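Local coordinates for protein beta-lactamase (Klebsiella pneumoniae, PDB 6KBY) that probably hydrolyses beta-lactam antibiotics to substituted beta-amino acids, as a class C serine enzyme, and binds adenosine monophosphate in its active-site pocket, at residues 317-322 against 332-337. Residues are numbered along the deposited sequence; the frame is centred on the assembly and turned at random.
Sequences VWINKT and IAFVPA
I319 and F334 face each other as a hydrogen-bonded pair in the antiparallel hairpin of strands 317-325 and 328-335, inside the central sheet of this class C beta-lactamase. Two bonds define the pair, I319 N to F334 O and F334 N to I319 O, both 2.9 Å; K321 and I332 form a second such pair, and N320 lies opposite A333 between them.

On the I319 face, F334 holds CG between its backbone N and carbonyl carbon (chi1 60°), which brings the ring back under the side chain of I319. I319 CB then sits over one face of that ring, 4.0 Å from the centroid and 17° off the normal, a CH-pi contact displaced toward the rim where I319 CG2 reaches F334 CZ at 3.6 Å. The extended arm of I319 (CG1 and CD1) runs along the ring, CD1 touching F334 CE2 and then P336 CG. W279 packs edge-to-face with F334, and helix 234-244 touches F334 and I332.

Across the sheet, the indole of W318, with CG anti to the backbone N (chi1 177°), leans obliquely over the other strand: CZ2 lies 3.5 Å from A333 CB, and CE3 meets V335 CG2. N320 CG lies at the indole edge, and Y331 OH bonds both W318 NE1 and N320 OD1, tying the two side chains together.

K321 turns its chain away from the hairpin toward the active site, beside S71, the residue that binds AMP covalently. Its placement suits the lysine of a KTG-type motif: K321 NZ bonds Y156 OH and, at 2.8 Å, the backbone O of T322.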
loop_
_atom_site.group_PDB
_atom_site.type_symbol
_atom_site.label_atom_id
_atom_site.label_comp_id
_atom_site.label_asym_id
_atom_site.label_seq_id
_atom_site.Cartn_x
_atom_site.Cartn_y
_atom_site.Cartn_z
ATOM N N VAL A 317 -16.757 -0.059 -5.859
ATOM C CA VAL A 317 -15.757 -1.092 -5.632
ATOM C C VAL A 317 -15.155 -0.921 -4.245
ATOM O O VAL A 317 -15.185 0.159 -3.653
ATOM C CB VAL A 317 -14.629 -1.081 -6.693
ATOM C CG1 VAL A 317 -15.164 -1.452 -8.069
ATOM C CG2 VAL A 317 -13.948 0.269 -6.732
ATOM N N TRP A 318 -14.584 -2.021 -3.745
ATOM C CA TRP A 318 -13.803 -2.061 -2.515
ATOM C C TRP A 318 -12.339 -2.079 -2.939
ATOM O O TRP A 318 -11.878 -3.048 -3.552
ATOM C CB TRP A 318 -14.165 -3.337 -1.755
ATOM C CG TRP A 318 -13.405 -3.601 -0.492
ATOM C CD1 TRP A 318 -12.103 -4.003 -0.374
ATOM C CD2 TRP A 318 -13.926 -3.530 0.838
ATOM N NE1 TRP A 318 -11.778 -4.161 0.957
ATOM C CE2 TRP A 318 -12.882 -3.882 1.718
ATOM C CE3 TRP A 318 -15.173 -3.199 1.371
ATOM C CZ2 TRP A 318 -13.051 -3.908 3.105
ATOM C CZ3 TRP A 318 -15.339 -3.227 2.748
ATOM C CH2 TRP A 318 -14.282 -3.577 3.596
ATOM N N ILE A 319 -11.628 -0.992 -2.665
ATOM C CA ILE A 319 -10.219 -0.852 -3.021
ATOM C C ILE A 319 -9.400 -1.071 -1.761
ATOM O O ILE A 319 -9.749 -0.562 -0.687
ATOM C CB ILE A 319 -9.949 0.543 -3.621
ATOM C CG1 ILE A 319 -10.900 0.818 -4.790
ATOM C CG2 ILE A 319 -8.485 0.659 -4.047
ATOM C CD1 ILE A 319 -10.717 2.183 -5.427
ATOM N N ASN A 320 -8.318 -1.844 -1.868
ATOM C CA ASN A 320 -7.600 -2.198 -0.651
ATOM C C ASN A 320 -6.143 -2.537 -0.921
ATOM O O ASN A 320 -5.738 -2.790 -2.061
ATOM C CB ASN A 320 -8.325 -3.280 0.174
ATOM C CG ASN A 320 -8.269 -4.711 -0.411
ATOM O OD1 ASN A 320 -8.678 -5.637 0.295
ATOM N ND2 ASN A 320 -7.802 -4.902 -1.646
ATOM N N LYS A 321 -5.362 -2.533 0.162
ATOM C CA LYS A 321 -3.984 -2.998 0.112
ATOM C C LYS A 321 -3.534 -3.388 1.512
ATOM O O LYS A 321 -3.761 -2.651 2.476
ATOM C CB LYS A 321 -3.050 -1.917 -0.441
ATOM C CG LYS A 321 -1.615 -2.407 -0.666
ATOM C CD LYS A 321 -1.499 -3.348 -1.870
ATOM C CE LYS A 321 -0.134 -4.020 -1.944
ATOM N NZ LYS A 321 0.014 -5.098 -0.935
ATOM N N THR A 322 -2.880 -4.543 1.613
ATOM C CA THR A 322 -2.211 -4.975 2.829
ATOM C C THR A 322 -0.751 -4.530 2.824
ATOM O O THR A 322 -0.136 -4.320 1.772
ATOM C CB THR A 322 -2.247 -6.500 2.941
ATOM O OG1 THR A 322 -1.747 -7.066 1.725
ATOM C CG2 THR A 322 -3.665 -7.012 3.207
ATOM N N ILE A 332 -5.334 -1.040 4.496
ATOM C CA ILE A 332 -6.205 0.048 4.070
ATOM C C ILE A 332 -7.309 -0.532 3.208
ATOM O O ILE A 332 -7.040 -1.350 2.321
ATOM C CB ILE A 332 -5.443 1.092 3.228
ATOM C CG1 ILE A 332 -4.533 1.917 4.122
ATOM C CG2 ILE A 332 -6.426 1.976 2.416
ATOM C CD1 ILE A 332 -3.749 2.985 3.406
ATOM N N ALA A 333 -8.538 -0.065 3.429
ATOM C CA ALA A 333 -9.634 -0.348 2.511
ATOM C C ALA A 333 -10.526 0.879 2.401
ATOM O O ALA A 333 -10.725 1.600 3.384
ATOM C CB ALA A 333 -10.473 -1.543 2.976
ATOM N N PHE A 334 -11.076 1.109 1.210
ATOM C CA PHE A 334 -12.019 2.201 1.040
ATOM C C PHE A 334 -12.988 1.887 -0.090
ATOM O O PHE A 334 -12.660 1.150 -1.024
ATOM C CB PHE A 334 -11.328 3.566 0.877
ATOM C CG PHE A 334 -10.394 3.674 -0.311
ATOM C CD1 PHE A 334 -9.089 3.203 -0.247
ATOM C CD2 PHE A 334 -10.811 4.290 -1.480
ATOM C CE1 PHE A 334 -8.233 3.334 -1.330
ATOM C CE2 PHE A 334 -9.962 4.423 -2.565
ATOM C CZ PHE A 334 -8.673 3.942 -2.490
ATOM N N VAL A 335 -14.182 2.451 0.022
ATOM C CA VAL A 335 -15.247 2.281 -0.956
ATOM C C VAL A 335 -15.655 3.665 -1.432
ATOM O O VAL A 335 -16.389 4.377 -0.743
ATOM C CB VAL A 335 -16.448 1.531 -0.349
ATOM C CG1 VAL A 335 -17.555 1.386 -1.378
ATOM C CG2 VAL A 335 -16.030 0.170 0.197
ATOM N N PRO A 336 -15.186 4.093 -2.609
ATOM C CA PRO A 336 -15.441 5.490 -3.011
ATOM C C PRO A 336 -16.917 5.851 -3.090
ATOM O O PRO A 336 -17.298 6.967 -2.711
ATOM C CB PRO A 336 -14.711 5.608 -4.356
ATOM C CG PRO A 336 -13.612 4.566 -4.266
ATOM C CD PRO A 336 -14.240 3.415 -3.514
ATOM N N ALA A 337 -17.773 4.918 -3.516
ATOM C CA ALA A 337 -19.200 5.215 -3.631
ATOM C C ALA A 337 -19.813 5.589 -2.294
ATOM O O ALA A 337 -20.812 6.321 -2.250
ATOM C CB ALA A 337 -19.938 4.000 -4.182
#